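Local coordinates for protein type III secretion system effector HopBA1 (Pseudomonas syringae pv. aptata, PDB 5T09) that acts as a virulence factor whose recognition by the Arabidopsis resistance protein RBA1 enhances RBA1 self-association and triggers plant cell death, at residues P207-S212 against H229-I234; V29-G34 against S221-A226; A81-K86 against G139-M144; D54-L59 against D117-K122. All coordinates share one frame; numbering follows the deposited sequence.

Interaction 1: P207-S212 against H229-I234; sequences PGLVIS and HSHIVI
I234 N donates to S212 O over 2.8 Å, nearly straight at 172°, and S212 N in turn donates to I232 O at 3.0 Å. S212 thus links to both neighbours of V233, the alternating pattern of parallel strands, here 209-214 and 232-235 of the mixed sheet. One residue pair further toward the start, the imidazole of H231 continues the ladder. V210 N donates to H231 ND1 at 3.1 Å, tilted modestly out of the ring plane, while H231 N returns a bond to V210 O at 2.9 Å; that same oxygen takes a weak second bond from I232 N. A side-chain nitrogen therefore stands in for a backbone carbonyl just before strand 232-235 begins. Hydroxyls S212 OG and S230 OG meet at 2.8 Å, each set between its backbone N and carbonyl carbon (chi1 65° and 68°), with V233 CG2 lying against S212 OG. The other sheet face is aliphatic. I211 and I232 extend in the same direction next to each other, CG1 to CG1 at 3.8 Å, L209 CD1 lies crosswise on I232, and I211 CG2 packs on I234 CD1 at 3.6 Å. L209 CD2 lies against H231 CB at 3.3 Å, the two side chains running in opposite senses. Helix 36-46, through L40 and T39, covers this face; the opposite one mixes serine hydroxyls with valines. Since H231 ND1 accepts and H231 NE2 is hydrogen-bonded to K198 O, the imidazole is held at both nitrogens and is probably neutral, with its proton on NE2.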
loop_
_atom_site.group_PDB
_atom_site.type_symbol
_atom_site.label_atom_id
_atom_site.label_comp_id
_atom_site.label_asym_id
_atom_site.label_seq_id
_atom_site.Cartn_x
_atom_site.Cartn_y
_atom_site.Cartn_z
ATOM N N PRO A 207 -8.379 -1.799 11.899
ATOM C CA PRO A 207 -7.854 -3.167 11.794
ATOM C C PRO A 207 -7.930 -3.681 10.364
ATOM O O PRO A 207 -8.907 -3.450 9.650
ATOM C CB PRO A 207 -8.762 -3.975 12.730
ATOM C CG PRO A 207 -9.382 -2.972 13.637
ATOM C CD PRO A 207 -9.511 -1.718 12.837
ATOM N N GLY A 208 -6.882 -4.382 9.950
ATOM C CA GLY A 208 -6.854 -4.968 8.623
ATOM C C GLY A 208 -5.716 -5.955 8.505
ATOM O O GLY A 208 -4.808 -5.999 9.339
ATOM N N LEU A 209 -5.784 -6.754 7.446
ATOM C CA LEU A 209 -4.730 -7.708 7.128
ATOM C C LEU A 209 -3.543 -6.955 6.539
ATOM O O LEU A 209 -3.687 -6.248 5.538
ATOM C CB LEU A 209 -5.266 -8.757 6.152
ATOM C CG LEU A 209 -4.445 -10.008 5.810
ATOM C CD1 LEU A 209 -3.338 -9.713 4.808
ATOM C CD2 LEU A 209 -3.875 -10.633 7.068
ATOM N N VAL A 210 -2.373 -7.095 7.162
ATOM C CA VAL A 210 -1.163 -6.404 6.732
ATOM C C VAL A 210 -0.266 -7.395 6.008
ATOM O O VAL A 210 0.005 -8.490 6.519
ATOM C CB VAL A 210 -0.425 -5.768 7.923
ATOM C CG1 VAL A 210 0.846 -5.071 7.451
ATOM C CG2 VAL A 210 -1.333 -4.783 8.645
ATOM N N ILE A 211 0.204 -7.005 4.826
ATOM C CA ILE A 211 1.088 -7.821 4.006
ATOM C C ILE A 211 2.477 -7.201 4.015
ATOM O O ILE A 211 2.624 -5.980 3.896
ATOM C CB ILE A 211 0.563 -7.946 2.563
ATOM C CG1 ILE A 211 -0.789 -8.664 2.554
ATOM C CG2 ILE A 211 1.587 -8.675 1.678
ATOM C CD1 ILE A 211 -1.432 -8.779 1.184
ATOM N N SER A 212 3.491 -8.047 4.152
ATOM C CA SER A 212 4.887 -7.663 4.020
ATOM C C SER A 212 5.512 -8.491 2.908
ATOM O O SER A 212 4.904 -9.429 2.389
ATOM C CB SER A 212 5.653 -7.872 5.333
ATOM O OG SER A 212 5.717 -9.246 5.663
ATOM N N HIS A 229 4.988 -7.365 12.779
ATOM C CA HIS A 229 4.897 -6.217 11.885
ATOM C C HIS A 229 4.057 -6.498 10.643
ATOM O O HIS A 229 3.868 -5.597 9.820
ATOM C CB HIS A 229 6.303 -5.760 11.476
ATOM C CG HIS A 229 7.171 -5.373 12.635
ATOM N ND1 HIS A 229 6.767 -5.501 13.946
ATOM C CD2 HIS A 229 8.424 -4.859 12.678
ATOM C CE1 HIS A 229 7.731 -5.085 14.746
ATOM N NE2 HIS A 229 8.748 -4.690 14.002
ATOM N N SER A 230 3.547 -7.717 10.492
ATOM C CA SER A 230 2.644 -8.067 9.402
ATOM C C SER A 230 2.003 -9.401 9.752
ATOM O O SER A 230 2.448 -10.103 10.664
ATOM C CB SER A 230 3.374 -8.157 8.061
ATOM O OG SER A 230 4.269 -9.261 8.049
ATOM N N HIS A 231 0.952 -9.749 9.012
ATOM C CA HIS A 231 0.272 -11.024 9.194
ATOM C C HIS A 231 0.731 -12.092 8.211
ATOM O O HIS A 231 0.841 -13.262 8.588
ATOM C CB HIS A 231 -1.240 -10.839 9.065
ATOM C CG HIS A 231 -1.828 -9.936 10.104
ATOM N ND1 HIS A 231 -2.038 -8.591 9.888
ATOM C CD2 HIS A 231 -2.242 -10.182 11.370
ATOM C CE1 HIS A 231 -2.565 -8.049 10.972
ATOM N NE2 HIS A 231 -2.696 -8.993 11.887
ATOM N N ILE A 232 0.987 -11.728 6.954
ATOM C CA ILE A 232 1.495 -12.673 5.966
ATOM C C ILE A 232 2.625 -12.016 5.190
ATOM O O ILE A 232 2.644 -10.799 4.987
ATOM C CB ILE A 232 0.393 -13.175 5.001
ATOM C CG1 ILE A 232 -0.244 -12.015 4.231
ATOM C CG2 ILE A 232 -0.665 -13.956 5.771
ATOM C CD1 ILE A 232 -1.086 -12.471 3.053
ATOM N N VAL A 233 3.576 -12.840 4.760
ATOM C CA VAL A 233 4.727 -12.393 3.989
ATOM C C VAL A 233 4.621 -13.001 2.599
ATOM O O VAL A 233 4.479 -14.222 2.459
ATOM C CB VAL A 233 6.051 -12.799 4.661
ATOM C CG1 VAL A 233 7.224 -12.108 3.973
ATOM C CG2 VAL A 233 6.023 -12.477 6.148
ATOM N N ILE A 234 4.678 -12.152 1.579
ATOM C CA ILE A 234 4.666 -12.586 0.187
ATOM C C ILE A 234 6.109 -12.654 -0.292
ATOM O O ILE A 234 6.854 -11.670 -0.193
ATOM C CB ILE A 234 3.829 -11.638 -0.687
ATOM C CG1 ILE A 234 2.339 -11.843 -0.391
ATOM C CG2 ILE A 234 4.130 -11.858 -2.178
ATOM C CD1 ILE A 234 1.408 -10.934 -1.170
#

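Interaction 2: V29-G34 against S221-A226; sequences VRPPRG and SRINDA
P32 lays its ring against the backbone of a strand to which it makes no hydrogen bond: P32 CG comes within 3.4 Å of R222 N and then rides beside R222 CA. No hydrogen bond crosses between 29-34 and 221-226, although the two run nearly antiparallel, 159° apart. Prolines at two successive positions, P31 and P32, have no amide hydrogen to offer, consistent with the loop packing beside strand 222-223 rather than extending the sheet, in which that strand is an outermost member. The contact is carried by carbon instead. P32 CB rests on S221 CB at 3.7 Å, while the hydroxyl of S221 is engaged with A235 N. At the other end, I223 reaches out with CG1 anti to its carbonyl carbon (chi1 -71°) and a nearly extended chi2 of 168°. V29 CG1 lies 3.9 Å from I223 CG1, the two side chains crossing at a slant, and P31 CG stands 4.2 Å from I223 CD1. Beyond P32 the chain makes an inverse gamma turn centred on R33, closed by a weak bond from G34 N to P32 O, before helix 36-46. T39 of that helix touches both P32 and S221, so the loop, helix and edge strand share one seam. The arginines point away from this contact: R33 pairs with D46, and R222 forms a salt bridge with D214. With only van der Waals contact between the segments, carbon against carbon and proline ring against backbone, this surface join rests on shape and on hiding carbon from water, and has none of the directional register of a strand pair.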
loop_
_atom_site.group_PDB
_atom_site.type_symbol
_atom_site.label_atom_id
_atom_site.label_comp_id
_atom_site.label_asym_id
_atom_site.label_seq_id
_atom_site.Cartn_x
_atom_site.Cartn_y
_atom_site.Cartn_z
ATOM N N VAL A 29 -6.694 -14.503 8.585
ATOM C CA VAL A 29 -5.362 -14.834 8.094
ATOM C C VAL A 29 -5.428 -16.252 7.536
ATOM O O VAL A 29 -5.412 -17.231 8.289
ATOM C CB VAL A 29 -4.299 -14.707 9.191
ATOM C CG1 VAL A 29 -2.913 -14.991 8.623
ATOM C CG2 VAL A 29 -4.344 -13.319 9.817
ATOM N N ARG A 30 -5.498 -16.361 6.208
ATOM C CA ARG A 30 -5.538 -17.641 5.511
ATOM C C ARG A 30 -4.152 -17.978 4.979
ATOM O O ARG A 30 -3.506 -17.107 4.379
ATOM C CB ARG A 30 -6.539 -17.580 4.359
ATOM C CG ARG A 30 -6.844 -18.922 3.716
ATOM C CD ARG A 30 -8.254 -18.959 3.129
ATOM N NE ARG A 30 -9.288 -18.808 4.151
ATOM C CZ ARG A 30 -10.590 -18.979 3.936
ATOM N NH1 ARG A 30 -11.035 -19.316 2.733
ATOM N NH2 ARG A 30 -11.451 -18.819 4.932
ATOM N N PRO A 31 -3.643 -19.192 5.177
ATOM C CA PRO A 31 -2.307 -19.528 4.663
ATOM C C PRO A 31 -2.199 -19.229 3.178
ATOM O O PRO A 31 -3.077 -19.628 2.397
ATOM C CB PRO A 31 -2.190 -21.032 4.945
ATOM C CG PRO A 31 -3.059 -21.247 6.131
ATOM C CD PRO A 31 -4.211 -20.290 5.978
ATOM N N PRO A 32 -1.138 -18.537 2.750
ATOM C CA PRO A 32 -1.062 -18.077 1.355
ATOM C C PRO A 32 -1.388 -19.175 0.351
ATOM O O PRO A 32 -0.974 -20.328 0.499
ATOM C CB PRO A 32 0.388 -17.604 1.224
ATOM C CG PRO A 32 0.753 -17.168 2.590
ATOM C CD PRO A 32 0.032 -18.096 3.531
ATOM N N ARG A 33 -2.132 -18.796 -0.689
ATOM C CA ARG A 33 -2.619 -19.740 -1.695
ATOM C C ARG A 33 -1.651 -19.823 -2.878
ATOM O O ARG A 33 -1.993 -19.538 -4.026
ATOM C CB ARG A 33 -4.013 -19.335 -2.163
ATOM C CG ARG A 33 -5.005 -19.008 -1.053
ATOM C CD ARG A 33 -6.311 -18.489 -1.644
ATOM N NE ARG A 33 -7.279 -18.082 -0.629
ATOM C CZ ARG A 33 -8.460 -17.530 -0.901
ATOM N NH1 ARG A 33 -8.824 -17.316 -2.159
ATOM N NH2 ARG A 33 -9.280 -17.189 0.082
ATOM N N GLY A 34 -0.418 -20.224 -2.580
ATOM C CA GLY A 34 0.567 -20.457 -3.619
ATOM C C GLY A 34 1.227 -19.205 -4.165
ATOM O O GLY A 34 2.018 -18.558 -3.474
ATOM N N SER A 221 5.952 -17.531 0.229
ATOM C CA SER A 221 4.859 -16.812 0.867
ATOM C C SER A 221 4.365 -17.594 2.076
ATOM O O SER A 221 4.218 -18.817 2.026
ATOM C CB SER A 221 3.721 -16.588 -0.129
ATOM O OG SER A 221 4.186 -15.896 -1.276
ATOM N N ARG A 222 4.116 -16.882 3.173
ATOM C CA ARG A 222 3.894 -17.553 4.445
ATOM C C ARG A 222 3.214 -16.606 5.422
ATOM O O ARG A 222 3.181 -15.390 5.221
ATOM C CB ARG A 222 5.218 -18.043 5.033
ATOM C CG ARG A 222 6.181 -16.901 5.331
ATOM C CD ARG A 222 7.607 -17.387 5.522
ATOM N NE ARG A 222 8.500 -16.282 5.867
ATOM C CZ ARG A 222 9.220 -15.581 4.994
ATOM N NH1 ARG A 222 9.993 -14.594 5.426
ATOM N NH2 ARG A 222 9.176 -15.857 3.696
ATOM N N ILE A 223 2.674 -17.189 6.492
ATOM C CA ILE A 223 2.250 -16.400 7.641
ATOM C C ILE A 223 3.485 -15.914 8.384
ATOM O O ILE A 223 4.484 -16.635 8.502
ATOM C CB ILE A 223 1.331 -17.235 8.549
ATOM C CG1 ILE A 223 -0.024 -17.441 7.867
ATOM C CG2 ILE A 223 1.147 -16.565 9.914
ATOM C CD1 ILE A 223 -0.910 -18.474 8.528
ATOM N N ASN A 224 3.433 -14.681 8.882
ATOM C CA ASN A 224 4.584 -14.097 9.560
ATOM C C ASN A 224 4.629 -14.578 11.004
ATOM O O ASN A 224 3.680 -14.361 11.766
ATOM C CB ASN A 224 4.529 -12.572 9.519
ATOM C CG ASN A 224 5.686 -11.936 10.267
ATOM O OD1 ASN A 224 6.713 -12.575 10.502
ATOM N ND2 ASN A 224 5.524 -10.677 10.653
ATOM N N ASP A 225 5.732 -15.226 11.378
ATOM C CA ASP A 225 5.964 -15.640 12.752
ATOM C C ASP A 225 7.256 -15.080 13.331
ATOM O O ASP A 225 7.524 -15.288 14.521
ATOM C CB ASP A 225 5.979 -17.172 12.849
ATOM C CG ASP A 225 4.614 -17.785 12.595
ATOM O OD1 ASP A 225 3.601 -17.162 12.980
ATOM O OD2 ASP A 225 4.551 -18.887 12.010
ATOM N N ALA A 226 8.062 -14.375 12.533
ATOM C CA ALA A 226 9.291 -13.787 13.058
ATOM C C ALA A 226 8.992 -12.599 13.963
ATOM O O ALA A 226 9.656 -12.411 14.991
ATOM C CB ALA A 226 10.204 -13.364 11.908
#

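Interaction 3: A81-K86 against G139-M144; sequences AVEFVK and GIDRKM
D141 OD2 is gripped by two waters that tie it to E83. Water 1 donates to D141 OD2 and to E83 O, the latter at 2.6 Å, and accepts from K86 NZ; water 2 donates to D141 OD2 and to E83 OE2. The setting is a beta bulge in the EreA/ChaN-like parallel core, between strands 77-82 and 136-141, with helices 90-99, 101-112 and 117-132 between them in the chain. The first strand breaks into a type I turn, V82 to V85, and rejoins two residues out of step. I140 N donates to V82 O at 3.0 Å from above the carbonyl plane, and D141 N to V85 O at 3.1 Å. Inside the bulge, E83 O faces D141 CB. With CG anti to its backbone N (chi1 -157°), D141 runs alongside K86, whose NZ stays 4.5 Å from D141 OD2 and also bonds S111. W169 holds D141 OD1, whereas R162 and G190 take up the two oxygens of E83, a set of partners that would moderate the repulsion between these neighbouring carboxylates. The hydrated cluster lies at the C-terminal end of the strands, where alpha/beta folds commonly place pockets. V85 O presses to 3.0 Å from G139 CA, an approach that suits a residue without a side chain, and A81 CB meets I140 CG2 at a tight 3.4 Å.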
loop_
_atom_site.group_PDB
_atom_site.type_symbol
_atom_site.label_atom_id
_atom_site.label_comp_id
_atom_site.label_asym_id
_atom_site.label_seq_id
_atom_site.Cartn_x
_atom_site.Cartn_y
_atom_site.Cartn_z
ATOM N N ALA A 81 -6.220 3.037 -1.762
ATOM C CA ALA A 81 -5.771 4.285 -1.159
ATOM C C ALA A 81 -4.259 4.217 -0.983
ATOM O O ALA A 81 -3.747 3.285 -0.350
ATOM C CB ALA A 81 -6.475 4.509 0.177
ATOM N N VAL A 82 -3.542 5.191 -1.548
ATOM C CA VAL A 82 -2.094 5.088 -1.703
ATOM C C VAL A 82 -1.399 6.284 -1.067
ATOM O O VAL A 82 -1.889 7.419 -1.133
ATOM C CB VAL A 82 -1.695 4.958 -3.187
ATOM C CG1 VAL A 82 -2.445 3.799 -3.824
ATOM C CG2 VAL A 82 -1.949 6.262 -3.946
ATOM N N GLU A 83 -0.234 6.017 -0.470
ATOM C CA GLU A 83 0.601 7.065 0.108
ATOM C C GLU A 83 1.150 8.007 -0.956
ATOM O O GLU A 83 1.463 9.163 -0.656
ATOM C CB GLU A 83 1.762 6.435 0.878
ATOM C CG GLU A 83 2.805 7.435 1.375
ATOM C CD GLU A 83 4.014 6.775 2.011
ATOM O OE1 GLU A 83 4.185 5.548 1.859
ATOM O OE2 GLU A 83 4.808 7.494 2.657
ATOM N N PHE A 84 1.279 7.539 -2.193
ATOM C CA PHE A 84 2.012 8.293 -3.203
ATOM C C PHE A 84 1.301 9.575 -3.614
ATOM O O PHE A 84 1.922 10.428 -4.257
ATOM C CB PHE A 84 2.253 7.402 -4.417
ATOM C CG PHE A 84 2.779 6.040 -4.062
ATOM C CD1 PHE A 84 4.001 5.905 -3.428
ATOM C CD2 PHE A 84 2.046 4.901 -4.350
ATOM C CE1 PHE A 84 4.486 4.656 -3.088
ATOM C CE2 PHE A 84 2.526 3.650 -4.020
ATOM C CZ PHE A 84 3.748 3.525 -3.386
ATOM N N VAL A 85 0.033 9.737 -3.248
ATOM C CA VAL A 85 -0.749 10.919 -3.583
ATOM C C VAL A 85 -1.249 11.538 -2.290
ATOM O O VAL A 85 -1.752 10.830 -1.408
ATOM C CB VAL A 85 -1.932 10.581 -4.507
ATOM C CG1 VAL A 85 -2.713 11.841 -4.860
ATOM C CG2 VAL A 85 -1.442 9.887 -5.762
ATOM N N LYS A 86 -1.118 12.854 -2.184
ATOM C CA LYS A 86 -1.657 13.573 -1.044
ATOM C C LYS A 86 -3.165 13.691 -1.191
ATOM O O LYS A 86 -3.678 13.965 -2.280
ATOM C CB LYS A 86 -1.009 14.951 -0.931
ATOM C CG LYS A 86 0.479 14.865 -0.630
ATOM C CD LYS A 86 1.276 16.000 -1.249
ATOM C CE LYS A 86 2.775 15.715 -1.189
ATOM N NZ LYS A 86 3.159 14.458 -1.903
ATOM N N GLY A 139 -5.653 9.318 -2.741
ATOM C CA GLY A 139 -4.464 9.587 -1.953
ATOM C C GLY A 139 -4.765 9.668 -0.469
ATOM O O GLY A 139 -5.855 10.069 -0.060
ATOM N N ILE A 140 -3.782 9.274 0.341
ATOM C CA ILE A 140 -3.901 9.321 1.794
ATOM C C ILE A 140 -2.911 10.275 2.436
ATOM O O ILE A 140 -3.062 10.586 3.629
ATOM C CB ILE A 140 -3.731 7.920 2.419
ATOM C CG1 ILE A 140 -2.301 7.418 2.181
ATOM C CG2 ILE A 140 -4.768 6.975 1.852
ATOM C CD1 ILE A 140 -2.013 6.037 2.717
ATOM N N ASP A 141 -1.903 10.739 1.707
ATOM C CA ASP A 141 -0.780 11.384 2.361
ATOM C C ASP A 141 -1.106 12.832 2.711
ATOM O O ASP A 141 -2.027 13.448 2.167
ATOM C CB ASP A 141 0.465 11.327 1.475
ATOM C CG ASP A 141 1.749 11.462 2.270
ATOM O OD1 ASP A 141 1.694 11.358 3.517
ATOM O OD2 ASP A 141 2.813 11.661 1.649
ATOM N N ARG A 142 -0.325 13.368 3.646
ATOM C CA ARG A 142 -0.479 14.733 4.120
ATOM C C ARG A 142 0.897 15.364 4.224
ATOM O O ARG A 142 1.860 14.703 4.625
ATOM C CB ARG A 142 -1.186 14.770 5.480
ATOM C CG ARG A 142 -1.180 16.129 6.153
ATOM C CD ARG A 142 -1.993 16.082 7.424
ATOM N NE ARG A 142 -3.405 15.837 7.140
ATOM C CZ ARG A 142 -4.397 16.697 7.362
ATOM N NH1 ARG A 142 -4.167 17.887 7.903
ATOM N NH2 ARG A 142 -5.638 16.353 7.052
ATOM N N LYS A 143 0.983 16.644 3.873
ATOM C CA LYS A 143 2.275 17.314 3.830
ATOM C C LYS A 143 2.909 17.347 5.212
ATOM O O LYS A 143 2.242 17.616 6.215
ATOM C CB LYS A 143 2.125 18.737 3.294
ATOM C CG LYS A 143 3.451 19.485 3.192
ATOM C CD LYS A 143 3.335 20.743 2.343
ATOM C CE LYS A 143 4.706 21.263 1.927
ATOM N NZ LYS A 143 5.552 21.657 3.088
HETATM N N MSE A 144 4.207 17.067 5.258
HETATM C CA MSE A 144 4.975 17.153 6.492
HETATM C C MSE A 144 6.465 17.189 6.174
HETATM O O MSE A 144 7.042 16.197 5.728
HETATM C CB MSE A 144 4.663 15.976 7.413
HETATM C CG MSE A 144 5.176 16.168 8.830
HETATM SE SE MSE A 144 5.312 14.492 9.811
HETATM C CE MSE A 144 6.752 13.677 8.789
HETATM O O HOH W 1 2.659 11.486 -1.039
HETATM O O HOH W 2 4.856 10.068 2.322
#

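Interaction 4: D54-L59 against D117-K122; sequences DEHGKL and DAWLDK
The indole of W119 carries a backbone turn on one face. G57 CA sits 3.5 Å from the centroid of the five-membered ring, 15° off its normal, in a CH-pi contact, and G57 N hovers over the same face toward the rim. K58 O lies at the ring edge, 3.4 Å from W119 CD1. D54 OD2 approaches another part of the rim, 3.5 Å from W119 CZ2, its carboxylate nearly coplanar with the indole. Close to the ring plane, W119 NE1 donates to water 3 at 2.7 Å, a water that also stands beside D54 OD1 and E55 O. The type II turn from E55 to K58 explains the fit: G57 takes a positive phi of 100°, which favours glycine, and the turn sets its CA and N over the indole. K58 N to E55 O closes the turn at 3.1 Å. H56 ND1 donates to the anti side of D54 OD2 at 2.7 Å, which restrains the rotation of both groups, while W188 holds the other carboxylate oxygen. L59, with CG anti to its carbonyl carbon, sends CD2 across the helix surface, 3.6 Å from W119 N and near A118 CB and the aliphatic start of K122. W119 joins helix 117-132 to the loop that follows the C-terminal end of central strand 49-54 and leads into helix 60-74. F84 meets the indole at a steep angle from the neighbouring bulge, and W112 of helix 101-112 packs edge-to-face with the H56 ring.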
loop_
_atom_site.group_PDB
_atom_site.type_symbol
_atom_site.label_atom_id
_atom_site.label_comp_id
_atom_site.label_asym_id
_atom_site.label_seq_id
_atom_site.Cartn_x
_atom_site.Cartn_y
_atom_site.Cartn_z
ATOM N N ASP A 54 4.650 -1.079 1.579
ATOM C CA ASP A 54 5.539 -0.797 0.464
ATOM C C ASP A 54 6.987 -0.758 0.925
ATOM O O ASP A 54 7.293 -0.311 2.035
ATOM C CB ASP A 54 5.183 0.533 -0.194
ATOM C CG ASP A 54 5.786 0.670 -1.572
ATOM O OD1 ASP A 54 5.624 -0.272 -2.379
ATOM O OD2 ASP A 54 6.434 1.704 -1.844
ATOM N N GLU A 55 7.872 -1.244 0.066
ATOM C CA GLU A 55 9.306 -0.993 0.163
ATOM C C GLU A 55 9.635 -0.099 -1.025
ATOM O O GLU A 55 9.680 -0.565 -2.168
ATOM C CB GLU A 55 10.109 -2.286 0.140
ATOM C CG GLU A 55 9.716 -3.279 1.219
ATOM C CD GLU A 55 10.640 -4.479 1.264
ATOM O OE1 GLU A 55 11.840 -4.322 0.944
ATOM O OE2 GLU A 55 10.164 -5.581 1.614
ATOM N N HIS A 56 9.833 1.189 -0.758
ATOM C CA HIS A 56 9.987 2.154 -1.837
ATOM C C HIS A 56 11.177 1.773 -2.709
ATOM O O HIS A 56 12.271 1.509 -2.208
ATOM C CB HIS A 56 10.177 3.563 -1.271
ATOM C CG HIS A 56 9.097 3.995 -0.328
ATOM N ND1 HIS A 56 7.774 3.643 -0.492
ATOM C CD2 HIS A 56 9.148 4.753 0.794
ATOM C CE1 HIS A 56 7.056 4.169 0.486
ATOM N NE2 HIS A 56 7.866 4.846 1.279
ATOM N N GLY A 57 10.953 1.730 -4.018
ATOM C CA GLY A 57 12.000 1.446 -4.974
ATOM C C GLY A 57 12.023 0.020 -5.484
ATOM O O GLY A 57 12.719 -0.255 -6.469
ATOM N N LYS A 58 11.281 -0.887 -4.857
ATOM C CA LYS A 58 11.312 -2.298 -5.224
ATOM C C LYS A 58 10.250 -2.563 -6.285
ATOM O O LYS A 58 9.055 -2.381 -6.033
ATOM C CB LYS A 58 11.093 -3.176 -3.993
ATOM C CG LYS A 58 12.169 -3.026 -2.922
ATOM C CD LYS A 58 13.553 -3.400 -3.439
ATOM C CE LYS A 58 14.583 -3.341 -2.324
ATOM N NZ LYS A 58 15.944 -3.696 -2.797
ATOM N N LEU A 59 10.695 -3.003 -7.464
ATOM C CA LEU A 59 9.805 -3.153 -8.612
ATOM C C LEU A 59 8.755 -4.239 -8.394
ATOM O O LEU A 59 7.652 -4.150 -8.943
ATOM C CB LEU A 59 10.630 -3.472 -9.860
ATOM C CG LEU A 59 11.677 -2.424 -10.250
ATOM C CD1 LEU A 59 12.687 -3.000 -11.226
ATOM C CD2 LEU A 59 11.007 -1.202 -10.847
ATOM N N ASP A 117 13.437 5.935 -11.381
ATOM C CA ASP A 117 12.602 6.156 -12.557
ATOM C C ASP A 117 11.792 4.909 -12.898
ATOM O O ASP A 117 10.575 4.980 -13.100
ATOM C CB ASP A 117 13.469 6.575 -13.740
ATOM C CG ASP A 117 12.653 6.900 -14.971
ATOM O OD1 ASP A 117 12.157 8.042 -15.068
ATOM O OD2 ASP A 117 12.508 6.016 -15.842
ATOM N N ALA A 118 12.456 3.754 -12.969
ATOM C CA ALA A 118 11.755 2.512 -13.278
ATOM C C ALA A 118 10.648 2.246 -12.270
ATOM O O ALA A 118 9.510 1.934 -12.640
ATOM C CB ALA A 118 12.742 1.346 -13.299
ATOM N N TRP A 119 10.968 2.363 -10.982
ATOM C CA TRP A 119 9.972 2.132 -9.947
ATOM C C TRP A 119 8.807 3.108 -10.076
ATOM O O TRP A 119 7.639 2.711 -10.005
ATOM C CB TRP A 119 10.626 2.241 -8.572
ATOM C CG TRP A 119 9.664 2.081 -7.438
ATOM C CD1 TRP A 119 9.180 0.913 -6.928
ATOM C CD2 TRP A 119 9.078 3.132 -6.666
ATOM N NE1 TRP A 119 8.323 1.172 -5.885
ATOM C CE2 TRP A 119 8.246 2.529 -5.703
ATOM C CE3 TRP A 119 9.179 4.527 -6.694
ATOM C CZ2 TRP A 119 7.519 3.269 -4.777
ATOM C CZ3 TRP A 119 8.453 5.264 -5.774
ATOM C CH2 TRP A 119 7.636 4.633 -4.830
ATOM N N LEU A 120 9.106 4.395 -10.275
ATOM C CA LEU A 120 8.032 5.367 -10.446
ATOM C C LEU A 120 7.176 5.018 -11.655
ATOM O O LEU A 120 5.953 5.196 -11.634
ATOM C CB LEU A 120 8.600 6.780 -10.588
ATOM C CG LEU A 120 7.547 7.893 -10.507
ATOM C CD1 LEU A 120 6.998 8.002 -9.089
ATOM C CD2 LEU A 120 8.098 9.230 -10.965
ATOM N N ASP A 121 7.802 4.518 -12.722
ATOM C CA ASP A 121 7.038 4.057 -13.878
ATOM C C ASP A 121 6.120 2.900 -13.498
ATOM O O ASP A 121 4.939 2.882 -13.866
ATOM C CB ASP A 121 7.992 3.643 -14.999
ATOM C CG ASP A 121 7.265 3.239 -16.263
ATOM O OD1 ASP A 121 6.913 2.047 -16.394
ATOM O OD2 ASP A 121 7.045 4.112 -17.128
ATOM N N LYS A 122 6.647 1.920 -12.755
ATOM C CA LYS A 122 5.831 0.772 -12.365
ATOM C C LYS A 122 4.732 1.180 -11.391
ATOM O O LYS A 122 3.612 0.657 -11.457
ATOM C CB LYS A 122 6.709 -0.321 -11.755
ATOM C CG LYS A 122 7.658 -0.994 -12.745
ATOM C CD LYS A 122 6.887 -1.661 -13.876
ATOM C CE LYS A 122 7.751 -2.622 -14.677
ATOM N NZ LYS A 122 6.951 -3.311 -15.731
HETATM O O HOH W 3 7.410 -0.641 -4.100
#

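Across one mixed sheet the chemistry changes with place. Interactions 1 and 3 are buried pairings of parallel strands, about 20 Å apart between centres and on opposite sides of the chain's centre; the first is a regular ladder at I211-S212 with I232-V233 but irregular at H231, the second broken by a bulge and bridged by two waters. Interaction 2, at the surface, borders interaction 1: R222 O probably accepts from V233 N at 2.6 Å, so strand 222-223 is bonded on one flank and merely packed on the other. Interaction 4, partly buried, joins a loop to a helix by an aromatic face and touches interaction 3, with F84 CE1 3.6 Å from W119 CH2.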